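Local coordinates for precorrin-6A reductase (Rhodobacter capsulatus, PDB 4X7G), which catalyses the reduction of precorrin-6A, with NADPH as the hydride source, during cobalamin (vitamin B12) biosynthesis, at residues A128-I134 / E188-V194; H149-V155 / D166-A172; S66-D70 / W240-A246. One frame throughout, in Å; residues are numbered along the deposited sequence.

From the N terminus, strand 67-70 comes first, and its partner in contact 3 is the last helix, 234-243, so this contact closes the widest loop. Contact 1 lies within that loop, pairing strand 129-132 with the later strand 192-196. Contact 2 lies within contact 1 in turn, joining 149-155 to 166-172 across ten residues that hold neither helix nor strand. The three nest and none cross. Contacts 1 and 2 share one parallel sheet, where strands 129-132 and 149-154 are neighbours, and both touch the bound tetrapyrrole. Contact 3 belongs to the other parallel sheet, its centre about 40 Å from that of contact 1.

Contact 1 (A128-I134 / E188-V194); sequences ARVFLAI and ETITHVV. With 3Y8 (3-[(1R,2S,3S,7S,11S,16S,17R,18R,19R)-2,7,12,18-tetrakis(2-hydroxy-2-oxoethyl)-3,13-bis(3-hydroxy-3-oxopropyl)-1,2,5,7,11,17-hexamethyl-17-(3-oxidanyl-3-oxidanylidene-prop-1-enyl)-3,6,8,10,15,16,18,19,21,24-decahydrocorrin-8-yl]propanoic acid), chain C.
Arg129 reaches across to the turn at Glu188 and Thr189, its chain bent about the CG-CD bond (chi3 66°) to bring the guanidinium edge against a backbone carbonyl. NE and NH2 both donate to Glu188 O, NH2 at 3.0 Å, and the oxygen lies in the guanidinium plane. Relative to the carbonyl plane, the two nitrogens arrive on the same face, NH2 from well above it. The Glu188 carboxylate is not the target: OE2 stays 4.1 Å from Arg129 NH2 and well out of the guanidinium plane, and it is instead bonded to His149, while OE1 pairs with Arg168. Thr189, with positive phi, follows helix 178-187 in a Schellman motif, so Arg129 grips a carbonyl just past the end of that helix.

Thr191 turns OG1 between its own N and carbonyl carbon (chi1 63°), where the hydroxyl accepts from Arg129 N at 2.9 Å and also hydrogen-bonds His192 ND1. Thr191 N and His192 N both donate to Arg129 O. Beyond them the strands run parallel inside a six-stranded sheet of a Rossmann-like domain, bonded from Phe131 N to His192 O, Val194 N to Phe131 O and Ala133 N to Val194 O. Val130, Leu132, His192 and Val194 share one sheet face. There Val130 crosses Val194 at a slant, CG1 to CG2 3.8 Å, while Leu132 lies beside Val194 and points the same way, CD2 to CG2 4.1 Å. On the face of Phe131 and Val193, Ile190 CG2 sits 4.0 Å from Phe131 CB, with Leu185 packed on all three. Ala133 CB rests against one face of the Phe131 ring, toward its rim. Next along the chain, Ile134 C comes within 3.3 Å of C25 of the tetrapyrrole 3Y8.

Contact 2 (H149-V155 / D166-A172); sequences HYLLRLV and DARAVIA. With 3Y8 (3-[(1R,2S,3S,7S,11S,16S,17R,18R,19R)-2,7,12,18-tetrakis(2-hydroxy-2-oxoethyl)-3,13-bis(3-hydroxy-3-oxopropyl)-1,2,5,7,11,17-hexamethyl-17-(3-oxidanyl-3-oxidanylidene-prop-1-enyl)-3,6,8,10,15,16,18,19,21,24-decahydrocorrin-8-yl]propanoic acid), chain C.
The His149 ring carries Asp166 at its edge: ND1 donates to OD1 at 2.7 Å, nearly straight (169°) and close to the ring plane. The carboxylate is turned 48° from the ring and OD1 is met from above its plane, so the two groups are not coplanar. The other ring nitrogen, NE2, is taken up by Glu188. Leu151 CD1 lies over one face of the Arg168 guanidinium, 4.0 Å from NH2, the two side chains running side by side. The Arg153 guanidinium takes a carboxylate of 3Y8 at its edge. NE gives the firmer bond, 3.0 Å to O34, and NH1 adds weak ones to O33 and O34. The group is also held by Asp181, in a salt bridge to NH2, and by Phe176, in a cation-pi contact; together they would fix its rotation.

Before it reaches the ligand the Arg153 chain crosses Val170, whose CG2 is 3.6 Å from Arg153 CB. That methyl lies between the backbone N and the carbonyl carbon of Val170 (chi1 of CG1 -60°), which turns it to the neighbouring strand. On the opposite sheet face small and branched apolar groups meet. Ala169 CB is shared by Leu152 and Leu154, with Leu154 CD1 at 3.9 Å, and Leu152 CD1 also meets Ala167 CB.

Six backbone bonds run from Tyr150 N to Asp166 O through to Ala172 N and Leu154 O. Just past the C-terminal end of strand 149-154, Val155 N donates to O59 of 3Y8 at 2.8 Å. Strand 167-171 is the outermost strand on one side of a six-stranded parallel sheet, and ligand binding past the C-terminal ends of its strands is the arrangement characteristic of Rossmann-type domains.

Contact 3 (S66-D70 / W240-A246); sequences SHVID and WLADHGA
His67 projects from its strand into the turn that ends helix 234-243, and here the packing is tight. NE2 donates to His244 O at 2.9 Å in an almost straight bond (170°). The oxygen lies in the imidazole plane, but the donor stands well above the carbonyl plane. Ala246 CB covers one face of the His67 ring in a CH-pi contact, 3.9 Å from its centroid, while ND1 hydrogen-bonds to Ser66 OG. Further along the strand, Ile69 CD1 touches Trp240 CZ3 at 3.7 Å as the two side chains slide past each other in opposite directions, and Leu241 CD2 closes in on the same methyl at 4.1 Å. Trp240 CZ3 also meets His67 CD2, the rings steeply inclined; Trp240 NE1 is bonded to Asp229.

The solvent side is looser. His244 offers CB to His67, but its ring leads away and folds back on its own helix, ND1 donating to Trp240 O at 2.7 Å while lying over the indole face. Gly245, exposed and with positive phi, is the C-prime residue of a Schellman motif closed by Ala246 N to Leu241 O. A leucine in place of His67 would probably leave His244 O without this donor and Ser66 OG without its ring partner, loosening the hold of the strand on the turn.

The histidine NE2 therefore carries a proton that is spent on a carbonyl just beyond the helix, where the negative end of the helix dipole probably strengthens the bond, and the apolar contacts of Ile69 secure the same helix to the sheet.

Contact 1 (A128-I134 / E188-V194)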
# COMPACT_ATOMS: atom_id res chain seq x y z
N ALA A 128 -18.26 -18.46 7.80
CA ALA A 128 -16.87 -18.84 7.52
C ALA A 128 -15.95 -18.11 8.51
O ALA A 128 -16.43 -17.40 9.36
CB ALA A 128 -16.55 -18.48 6.05
N ARG A 129 -14.64 -18.33 8.33
CA ARG A 129 -13.63 -17.71 9.20
C ARG A 129 -12.68 -16.94 8.28
O ARG A 129 -11.83 -17.53 7.65
CB ARG A 129 -12.92 -18.76 10.01
CG ARG A 129 -13.92 -19.48 10.99
CD ARG A 129 -13.20 -20.47 11.89
NE ARG A 129 -12.28 -19.87 12.82
CZ ARG A 129 -12.58 -19.33 13.97
NH1 ARG A 129 -13.83 -19.23 14.33
NH2 ARG A 129 -11.64 -18.79 14.73
N VAL A 130 -12.96 -15.66 8.17
CA VAL A 130 -12.37 -14.87 7.08
C VAL A 130 -11.33 -13.90 7.56
O VAL A 130 -11.63 -13.10 8.44
CB VAL A 130 -13.51 -14.08 6.41
CG1 VAL A 130 -12.95 -13.21 5.25
CG2 VAL A 130 -14.68 -14.96 5.93
N PHE A 131 -10.12 -14.00 7.00
CA PHE A 131 -9.09 -13.04 7.29
C PHE A 131 -9.28 -11.83 6.41
O PHE A 131 -9.07 -11.95 5.14
CB PHE A 131 -7.72 -13.62 7.16
CG PHE A 131 -6.59 -12.65 7.45
CD1 PHE A 131 -6.72 -11.57 8.30
CD2 PHE A 131 -5.36 -12.89 6.87
CE1 PHE A 131 -5.65 -10.76 8.59
CE2 PHE A 131 -4.26 -12.07 7.17
CZ PHE A 131 -4.42 -11.01 8.05
N LEU A 132 -9.77 -10.70 6.92
CA LEU A 132 -9.91 -9.46 6.17
C LEU A 132 -8.65 -8.75 6.20
O LEU A 132 -8.45 -7.82 6.99
CB LEU A 132 -11.00 -8.59 6.73
CG LEU A 132 -12.36 -9.08 6.73
CD1 LEU A 132 -13.32 -7.98 7.26
CD2 LEU A 132 -12.78 -9.48 5.36
N ALA A 133 -7.72 -9.12 5.33
CA ALA A 133 -6.40 -8.59 5.32
C ALA A 133 -6.30 -7.36 4.52
O ALA A 133 -5.49 -7.22 3.60
CB ALA A 133 -5.45 -9.68 4.81
N ILE A 134 -7.15 -6.38 4.85
CA ILE A 134 -7.43 -5.19 4.10
C ILE A 134 -7.30 -3.97 4.96
O ILE A 134 -7.60 -2.85 4.46
CB ILE A 134 -8.74 -5.23 3.38
CG1 ILE A 134 -9.87 -5.33 4.41
CG2 ILE A 134 -8.74 -6.34 2.32
CD1 ILE A 134 -11.21 -4.98 3.82
N GLU A 188 -5.91 -19.02 14.04
CA GLU A 188 -7.25 -18.55 13.88
C GLU A 188 -8.13 -19.48 13.09
O GLU A 188 -9.30 -19.12 12.87
CB GLU A 188 -7.25 -17.17 13.24
CG GLU A 188 -8.54 -16.39 13.48
CD GLU A 188 -8.78 -15.79 14.86
OE1 GLU A 188 -7.75 -15.81 15.62
OE2 GLU A 188 -9.81 -15.20 15.19
N THR A 189 -7.62 -20.59 12.64
CA THR A 189 -8.39 -21.52 11.81
C THR A 189 -9.17 -20.84 10.69
O THR A 189 -10.32 -21.15 10.41
CB THR A 189 -9.27 -22.50 12.64
OG1 THR A 189 -10.13 -21.82 13.47
CG2 THR A 189 -8.40 -23.23 13.56
N ILE A 190 -8.45 -20.00 9.94
CA ILE A 190 -9.05 -19.25 8.84
C ILE A 190 -9.41 -20.18 7.69
O ILE A 190 -8.68 -21.17 7.41
CB ILE A 190 -7.99 -18.23 8.40
CG1 ILE A 190 -7.73 -17.19 9.43
CG2 ILE A 190 -8.37 -17.60 7.07
CD1 ILE A 190 -8.95 -16.47 9.92
N THR A 191 -10.54 -19.89 7.05
CA THR A 191 -11.01 -20.61 5.89
C THR A 191 -10.87 -19.85 4.61
O THR A 191 -10.84 -20.45 3.55
CB THR A 191 -12.48 -20.98 6.10
OG1 THR A 191 -13.31 -19.85 6.23
CG2 THR A 191 -12.69 -21.88 7.35
N HIS A 192 -10.79 -18.51 4.69
CA HIS A 192 -10.79 -17.69 3.48
C HIS A 192 -9.97 -16.45 3.74
O HIS A 192 -10.04 -15.91 4.87
CB HIS A 192 -12.17 -17.16 3.13
CG HIS A 192 -13.18 -18.19 2.75
ND1 HIS A 192 -13.79 -19.02 3.64
CD2 HIS A 192 -13.67 -18.49 1.53
CE1 HIS A 192 -14.61 -19.84 2.99
NE2 HIS A 192 -14.54 -19.54 1.71
N VAL A 193 -9.19 -15.98 2.78
CA VAL A 193 -8.45 -14.72 2.88
C VAL A 193 -9.00 -13.72 1.89
O VAL A 193 -9.19 -14.11 0.71
CB VAL A 193 -6.96 -14.94 2.67
CG1 VAL A 193 -6.21 -13.64 2.74
CG2 VAL A 193 -6.39 -15.94 3.66
N VAL A 194 -9.24 -12.51 2.31
CA VAL A 194 -9.60 -11.40 1.43
C VAL A 194 -8.40 -10.49 1.35
O VAL A 194 -7.86 -10.07 2.39
CB VAL A 194 -10.82 -10.65 1.88
CG1 VAL A 194 -11.11 -9.42 1.03
CG2 VAL A 194 -12.04 -11.57 1.92
C48 3Y8 C . 0.68 4.81 7.32
C47 3Y8 C . 3.37 3.28 8.14
C43 3Y8 C . 7.62 -0.50 5.68
C42 3Y8 C . 6.15 -0.97 6.06
C41 3Y8 C . 5.35 -0.65 4.81
C38 3Y8 C . 2.98 -2.03 2.01
C37 3Y8 C . 3.65 -2.87 3.03
C36 3Y8 C . 4.06 -3.57 5.40
C35 3Y8 C . 1.33 -4.50 4.16
C32 3Y8 C . -2.12 -7.61 5.56
C31 3Y8 C . -2.28 -6.34 4.62
C2 3Y8 C . -2.76 -2.95 4.12
C1 3Y8 C . -2.29 -1.76 5.03
C4 3Y8 C . -0.41 -3.01 4.58
C5 3Y8 C . 0.91 -3.26 4.53
C7 3Y8 C . 3.36 -2.47 4.53
C8 3Y8 C . 3.91 -1.14 4.93
C6 3Y8 C . 1.98 -2.33 4.81
C3 3Y8 C . -1.58 -3.93 4.26
C11 3Y8 C . 2.01 1.26 7.19
C12 3Y8 C . 2.10 2.66 7.54
C13 3Y8 C . 0.98 3.31 7.27
C14 3Y8 C . 0.02 2.34 6.77
C15 3Y8 C . -1.27 2.64 6.40
C16 3Y8 C . -2.15 1.58 5.89
C17 3Y8 C . -3.64 1.71 5.75
C18 3Y8 C . -4.02 0.29 5.23
C19 3Y8 C . -2.68 -0.33 4.63
C20 3Y8 C . -2.61 -2.03 6.50
C21 3Y8 C . 3.43 3.09 9.71
C24 3Y8 C . 2.33 0.32 8.37
C25 3Y8 C . -4.09 -3.58 4.56
C26 3Y8 C . -2.78 -2.51 2.64
O59 3Y8 C . -4.50 -0.12 10.35
C57 3Y8 C . -4.29 0.96 9.65
O58 3Y8 C . -4.49 2.15 10.01
C56 3Y8 C . -3.94 0.71 8.21
C55 3Y8 C . -4.26 1.87 7.21
C54 3Y8 C . -4.05 2.82 4.81
C60 3Y8 C . -5.11 0.19 4.16
C61 3Y8 C . -6.47 0.51 4.57
O62 3Y8 C . -7.30 0.70 3.61
O63 3Y8 C . -6.81 0.56 5.79
N24 3Y8 C . -1.64 0.54 5.21
N23 3Y8 C . 0.64 1.13 6.76
C49 3Y8 C . 0.88 5.42 5.92
C50 3Y8 C . 0.71 6.90 5.80
O51 3Y8 C . 0.34 7.58 6.79
O52 3Y8 C . 1.09 7.37 4.67
O23 3Y8 C . 4.53 2.70 10.16
O22 3Y8 C . 2.43 3.33 10.34
C10 3Y8 C . 2.93 0.99 5.96
C9 3Y8 C . 2.92 -0.41 5.47
N22 3Y8 C . 1.73 -1.16 5.44
O44 3Y8 C . 8.27 -1.32 5.03
O45 3Y8 C . 8.00 0.46 6.21
O39 3Y8 C . 3.65 -1.87 0.94
O40 3Y8 C . 1.81 -1.68 2.18
N21 3Y8 C . -0.84 -1.87 4.98
C27 3Y8 C . -3.07 -3.68 1.66
O28 3Y8 C . -4.26 -3.94 1.45
O29 3Y8 C . -2.14 -4.30 1.15
C30 3Y8 C . -1.62 -5.15 5.24
O34 3Y8 C . -2.69 -7.48 6.70
O33 3Y8 C . -1.60 -8.52 4.92

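Contact 2 (H149-V155 / D166-A172)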
# COMPACT_ATOMS: atom_id res chain seq x y z
N HIS A 149 -17.22 -15.11 11.04
CA HIS A 149 -16.16 -14.66 11.98
C HIS A 149 -15.05 -13.98 11.16
O HIS A 149 -14.60 -14.62 10.18
CB HIS A 149 -15.58 -15.84 12.75
CG HIS A 149 -14.32 -15.48 13.46
ND1 HIS A 149 -14.29 -14.59 14.50
CD2 HIS A 149 -13.04 -15.81 13.23
CE1 HIS A 149 -13.06 -14.36 14.85
NE2 HIS A 149 -12.28 -15.11 14.13
N TYR A 150 -14.65 -12.83 11.54
CA TYR A 150 -13.64 -12.08 10.88
C TYR A 150 -12.39 -11.96 11.74
O TYR A 150 -12.49 -11.66 12.96
CB TYR A 150 -14.11 -10.71 10.47
CG TYR A 150 -15.17 -10.70 9.40
CD1 TYR A 150 -14.83 -11.04 8.12
CD2 TYR A 150 -16.51 -10.40 9.67
CE1 TYR A 150 -15.80 -11.04 7.10
CE2 TYR A 150 -17.47 -10.41 8.69
CZ TYR A 150 -17.08 -10.69 7.41
OH TYR A 150 -18.00 -10.66 6.35
N LEU A 151 -11.25 -12.14 11.14
CA LEU A 151 -9.95 -11.77 11.70
C LEU A 151 -9.51 -10.48 11.09
O LEU A 151 -9.50 -10.40 9.81
CB LEU A 151 -8.94 -12.86 11.47
CG LEU A 151 -7.47 -12.57 11.90
CD1 LEU A 151 -7.39 -12.44 13.43
CD2 LEU A 151 -6.53 -13.61 11.42
N LEU A 152 -9.17 -9.50 11.84
CA LEU A 152 -8.72 -8.20 11.39
C LEU A 152 -7.27 -8.01 11.77
O LEU A 152 -6.78 -8.64 12.75
CB LEU A 152 -9.54 -7.06 12.04
CG LEU A 152 -11.01 -7.26 12.07
CD1 LEU A 152 -11.74 -6.18 12.78
CD2 LEU A 152 -11.56 -7.46 10.69
N ARG A 153 -6.54 -7.20 11.05
CA ARG A 153 -5.14 -6.87 11.38
C ARG A 153 -5.03 -5.33 11.21
O ARG A 153 -5.16 -4.85 10.10
CB ARG A 153 -4.15 -7.66 10.56
CG ARG A 153 -2.72 -7.27 10.87
CD ARG A 153 -1.73 -8.40 10.61
NE ARG A 153 -1.66 -8.79 9.23
CZ ARG A 153 -0.98 -9.82 8.75
NH1 ARG A 153 -0.98 -10.09 7.49
NH2 ARG A 153 -0.37 -10.62 9.60
N LEU A 154 -4.80 -4.67 12.30
CA LEU A 154 -4.88 -3.23 12.41
C LEU A 154 -3.57 -2.68 12.93
O LEU A 154 -2.97 -3.25 13.83
CB LEU A 154 -5.99 -2.79 13.40
CG LEU A 154 -7.37 -3.32 13.00
CD1 LEU A 154 -8.38 -2.98 14.12
CD2 LEU A 154 -7.86 -2.92 11.65
N VAL A 155 -3.08 -1.56 12.35
CA VAL A 155 -1.86 -0.93 12.84
C VAL A 155 -1.98 -0.43 14.29
O VAL A 155 -1.05 -0.61 15.09
CB VAL A 155 -1.37 0.18 11.90
CG1 VAL A 155 -0.12 0.87 12.45
CG2 VAL A 155 -1.06 -0.38 10.53
N ASP A 166 -18.86 -10.33 14.89
CA ASP A 166 -17.95 -11.45 15.27
C ASP A 166 -16.57 -11.20 14.67
O ASP A 166 -16.35 -11.52 13.49
CB ASP A 166 -18.52 -12.76 14.86
CG ASP A 166 -17.65 -13.98 15.22
OD1 ASP A 166 -16.56 -13.80 15.73
OD2 ASP A 166 -18.12 -15.10 14.91
N ALA A 167 -15.73 -10.55 15.44
CA ALA A 167 -14.42 -10.21 14.94
C ALA A 167 -13.39 -10.08 16.05
O ALA A 167 -13.75 -9.68 17.16
CB ALA A 167 -14.52 -8.92 14.18
N ARG A 168 -12.17 -10.47 15.72
CA ARG A 168 -11.02 -10.30 16.60
C ARG A 168 -10.01 -9.53 15.82
O ARG A 168 -9.82 -9.86 14.61
CB ARG A 168 -10.44 -11.71 16.92
CG ARG A 168 -9.31 -11.80 17.90
CD ARG A 168 -8.88 -13.14 18.11
NE ARG A 168 -7.79 -13.60 17.34
CZ ARG A 168 -6.54 -13.12 17.48
NH1 ARG A 168 -6.27 -12.07 18.26
NH2 ARG A 168 -5.59 -13.70 16.75
N ALA A 169 -9.32 -8.57 16.44
CA ALA A 169 -8.20 -7.89 15.76
C ALA A 169 -6.84 -8.26 16.30
O ALA A 169 -6.65 -8.17 17.57
CB ALA A 169 -8.39 -6.45 15.81
N VAL A 170 -5.88 -8.45 15.45
CA VAL A 170 -4.47 -8.42 15.85
C VAL A 170 -3.94 -7.05 15.56
O VAL A 170 -4.28 -6.45 14.54
CB VAL A 170 -3.68 -9.49 15.14
CG1 VAL A 170 -4.22 -10.87 15.46
CG2 VAL A 170 -3.62 -9.37 13.71
N ILE A 171 -3.16 -6.50 16.46
CA ILE A 171 -2.59 -5.15 16.30
C ILE A 171 -1.14 -5.33 15.86
O ILE A 171 -0.30 -5.84 16.61
CB ILE A 171 -2.68 -4.32 17.59
CG1 ILE A 171 -4.09 -4.35 18.11
CG2 ILE A 171 -2.16 -2.93 17.33
CD1 ILE A 171 -5.18 -3.91 17.15
N ALA A 172 -0.85 -5.02 14.61
CA ALA A 172 0.47 -5.29 14.00
C ALA A 172 0.66 -4.49 12.79
O ALA A 172 -0.33 -4.15 12.11
CB ALA A 172 0.63 -6.75 13.65
C48 3Y8 C . 0.68 4.81 7.32
C47 3Y8 C . 3.37 3.28 8.14
C43 3Y8 C . 7.62 -0.50 5.68
C42 3Y8 C . 6.15 -0.97 6.06
C41 3Y8 C . 5.35 -0.65 4.81
C38 3Y8 C . 2.98 -2.03 2.01
C37 3Y8 C . 3.65 -2.87 3.03
C36 3Y8 C . 4.06 -3.57 5.40
C35 3Y8 C . 1.33 -4.50 4.16
C32 3Y8 C . -2.12 -7.61 5.56
C31 3Y8 C . -2.28 -6.34 4.62
C2 3Y8 C . -2.76 -2.95 4.12
C1 3Y8 C . -2.29 -1.76 5.03
C4 3Y8 C . -0.41 -3.01 4.58
C5 3Y8 C . 0.91 -3.26 4.53
C7 3Y8 C . 3.36 -2.47 4.53
C8 3Y8 C . 3.91 -1.14 4.93
C6 3Y8 C . 1.98 -2.33 4.81
C3 3Y8 C . -1.58 -3.93 4.26
C11 3Y8 C . 2.01 1.26 7.19
C12 3Y8 C . 2.10 2.66 7.54
C13 3Y8 C . 0.98 3.31 7.27
C14 3Y8 C . 0.02 2.34 6.77
C15 3Y8 C . -1.27 2.64 6.40
C16 3Y8 C . -2.15 1.58 5.89
C17 3Y8 C . -3.64 1.71 5.75
C18 3Y8 C . -4.02 0.29 5.23
C19 3Y8 C . -2.68 -0.33 4.63
C20 3Y8 C . -2.61 -2.03 6.50
C21 3Y8 C . 3.43 3.09 9.71
C24 3Y8 C . 2.33 0.32 8.37
C25 3Y8 C . -4.09 -3.58 4.56
C26 3Y8 C . -2.78 -2.51 2.64
O59 3Y8 C . -4.50 -0.12 10.35
C57 3Y8 C . -4.29 0.96 9.65
O58 3Y8 C . -4.49 2.15 10.01
C56 3Y8 C . -3.94 0.71 8.21
C55 3Y8 C . -4.26 1.87 7.21
C54 3Y8 C . -4.05 2.82 4.81
C60 3Y8 C . -5.11 0.19 4.16
C61 3Y8 C . -6.47 0.51 4.57
O62 3Y8 C . -7.30 0.70 3.61
O63 3Y8 C . -6.81 0.56 5.79
N24 3Y8 C . -1.64 0.54 5.21
N23 3Y8 C . 0.64 1.13 6.76
C49 3Y8 C . 0.88 5.42 5.92
C50 3Y8 C . 0.71 6.90 5.80
O51 3Y8 C . 0.34 7.58 6.79
O52 3Y8 C . 1.09 7.37 4.67
O23 3Y8 C . 4.53 2.70 10.16
O22 3Y8 C . 2.43 3.33 10.34
C10 3Y8 C . 2.93 0.99 5.96
C9 3Y8 C . 2.92 -0.41 5.47
N22 3Y8 C . 1.73 -1.16 5.44
O44 3Y8 C . 8.27 -1.32 5.03
O45 3Y8 C . 8.00 0.46 6.21
O39 3Y8 C . 3.65 -1.87 0.94
O40 3Y8 C . 1.81 -1.68 2.18
N21 3Y8 C . -0.84 -1.87 4.98
C27 3Y8 C . -3.07 -3.68 1.66
O28 3Y8 C . -4.26 -3.94 1.45
O29 3Y8 C . -2.14 -4.30 1.15
C30 3Y8 C . -1.62 -5.15 5.24
O34 3Y8 C . -2.69 -7.48 6.70
O33 3Y8 C . -1.60 -8.52 4.92

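Contact 3 (S66-D70 / W240-A246)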
# COMPACT_ATOMS: atom_id res chain seq x y z
N SER A 66 11.92 18.89 -7.60
CA SER A 66 12.21 18.64 -8.95
C SER A 66 11.60 17.41 -9.54
O SER A 66 11.39 17.31 -10.76
CB SER A 66 13.73 18.55 -9.13
OG SER A 66 14.34 17.55 -8.33
N HIS A 67 11.40 16.38 -8.72
CA HIS A 67 10.93 15.07 -9.15
C HIS A 67 10.11 14.52 -8.01
O HIS A 67 10.49 14.62 -6.81
CB HIS A 67 12.08 14.07 -9.44
CG HIS A 67 13.09 14.55 -10.41
ND1 HIS A 67 14.03 15.48 -10.08
CD2 HIS A 67 13.28 14.21 -11.69
CE1 HIS A 67 14.73 15.73 -11.17
NE2 HIS A 67 14.36 14.92 -12.15
N VAL A 68 9.03 13.81 -8.36
CA VAL A 68 8.21 13.08 -7.44
C VAL A 68 8.27 11.59 -7.79
O VAL A 68 8.05 11.21 -8.91
CB VAL A 68 6.74 13.53 -7.49
CG1 VAL A 68 5.86 12.70 -6.55
CG2 VAL A 68 6.64 15.00 -7.13
N ILE A 69 8.53 10.77 -6.76
CA ILE A 69 8.32 9.31 -6.86
C ILE A 69 7.12 8.96 -6.03
O ILE A 69 7.12 9.14 -4.82
CB ILE A 69 9.54 8.49 -6.41
CG1 ILE A 69 10.78 8.93 -7.19
CG2 ILE A 69 9.20 7.01 -6.64
CD1 ILE A 69 10.76 8.73 -8.67
N ASP A 70 6.07 8.56 -6.74
CA ASP A 70 4.86 8.13 -6.08
C ASP A 70 4.99 6.67 -5.71
O ASP A 70 4.75 5.80 -6.55
CB ASP A 70 3.65 8.35 -7.00
CG ASP A 70 2.39 7.76 -6.45
OD1 ASP A 70 2.38 7.34 -5.28
OD2 ASP A 70 1.39 7.69 -7.24
N TRP A 240 15.28 5.93 -13.96
CA TRP A 240 14.39 7.04 -14.30
C TRP A 240 14.89 8.31 -13.72
O TRP A 240 14.91 9.36 -14.40
CB TRP A 240 12.97 6.67 -13.84
CG TRP A 240 11.92 7.69 -14.14
CD1 TRP A 240 11.02 7.63 -15.19
CD2 TRP A 240 11.61 8.86 -13.43
NE1 TRP A 240 10.19 8.69 -15.17
CE2 TRP A 240 10.53 9.49 -14.12
CE3 TRP A 240 12.08 9.43 -12.25
CZ2 TRP A 240 10.02 10.67 -13.69
CZ3 TRP A 240 11.53 10.59 -11.81
CH2 TRP A 240 10.50 11.22 -12.50
N LEU A 241 15.36 8.31 -12.45
CA LEU A 241 15.80 9.53 -11.87
C LEU A 241 17.05 10.05 -12.61
O LEU A 241 17.13 11.25 -12.88
CB LEU A 241 16.18 9.31 -10.38
CG LEU A 241 15.03 9.21 -9.42
CD1 LEU A 241 15.45 8.66 -8.05
CD2 LEU A 241 14.37 10.53 -9.25
N ALA A 242 17.98 9.16 -12.88
CA ALA A 242 19.17 9.57 -13.65
C ALA A 242 18.80 10.20 -15.02
O ALA A 242 19.27 11.27 -15.39
CB ALA A 242 20.13 8.45 -13.80
N ASP A 243 17.90 9.47 -15.68
CA ASP A 243 17.41 9.92 -17.03
C ASP A 243 16.76 11.25 -17.00
O ASP A 243 16.90 12.05 -17.99
CB ASP A 243 16.42 8.94 -17.59
CG ASP A 243 16.96 7.72 -18.13
OD1 ASP A 243 18.21 7.47 -18.25
OD2 ASP A 243 16.15 6.81 -18.52
N HIS A 244 16.09 11.66 -15.91
CA HIS A 244 15.41 12.90 -15.79
C HIS A 244 16.24 13.94 -15.06
O HIS A 244 15.72 14.97 -14.66
CB HIS A 244 14.06 12.69 -15.08
CG HIS A 244 13.10 11.94 -15.93
ND1 HIS A 244 13.16 10.61 -16.10
CD2 HIS A 244 12.00 12.34 -16.62
CE1 HIS A 244 12.21 10.19 -16.93
NE2 HIS A 244 11.48 11.22 -17.19
N GLY A 245 17.55 13.69 -14.98
CA GLY A 245 18.45 14.74 -14.51
C GLY A 245 18.58 14.91 -13.05
O GLY A 245 19.21 15.87 -12.60
N ALA A 246 17.99 14.03 -12.23
CA ALA A 246 18.22 14.09 -10.79
C ALA A 246 19.61 13.64 -10.48
O ALA A 246 20.10 12.63 -11.03
CB ALA A 246 17.24 13.15 -10.12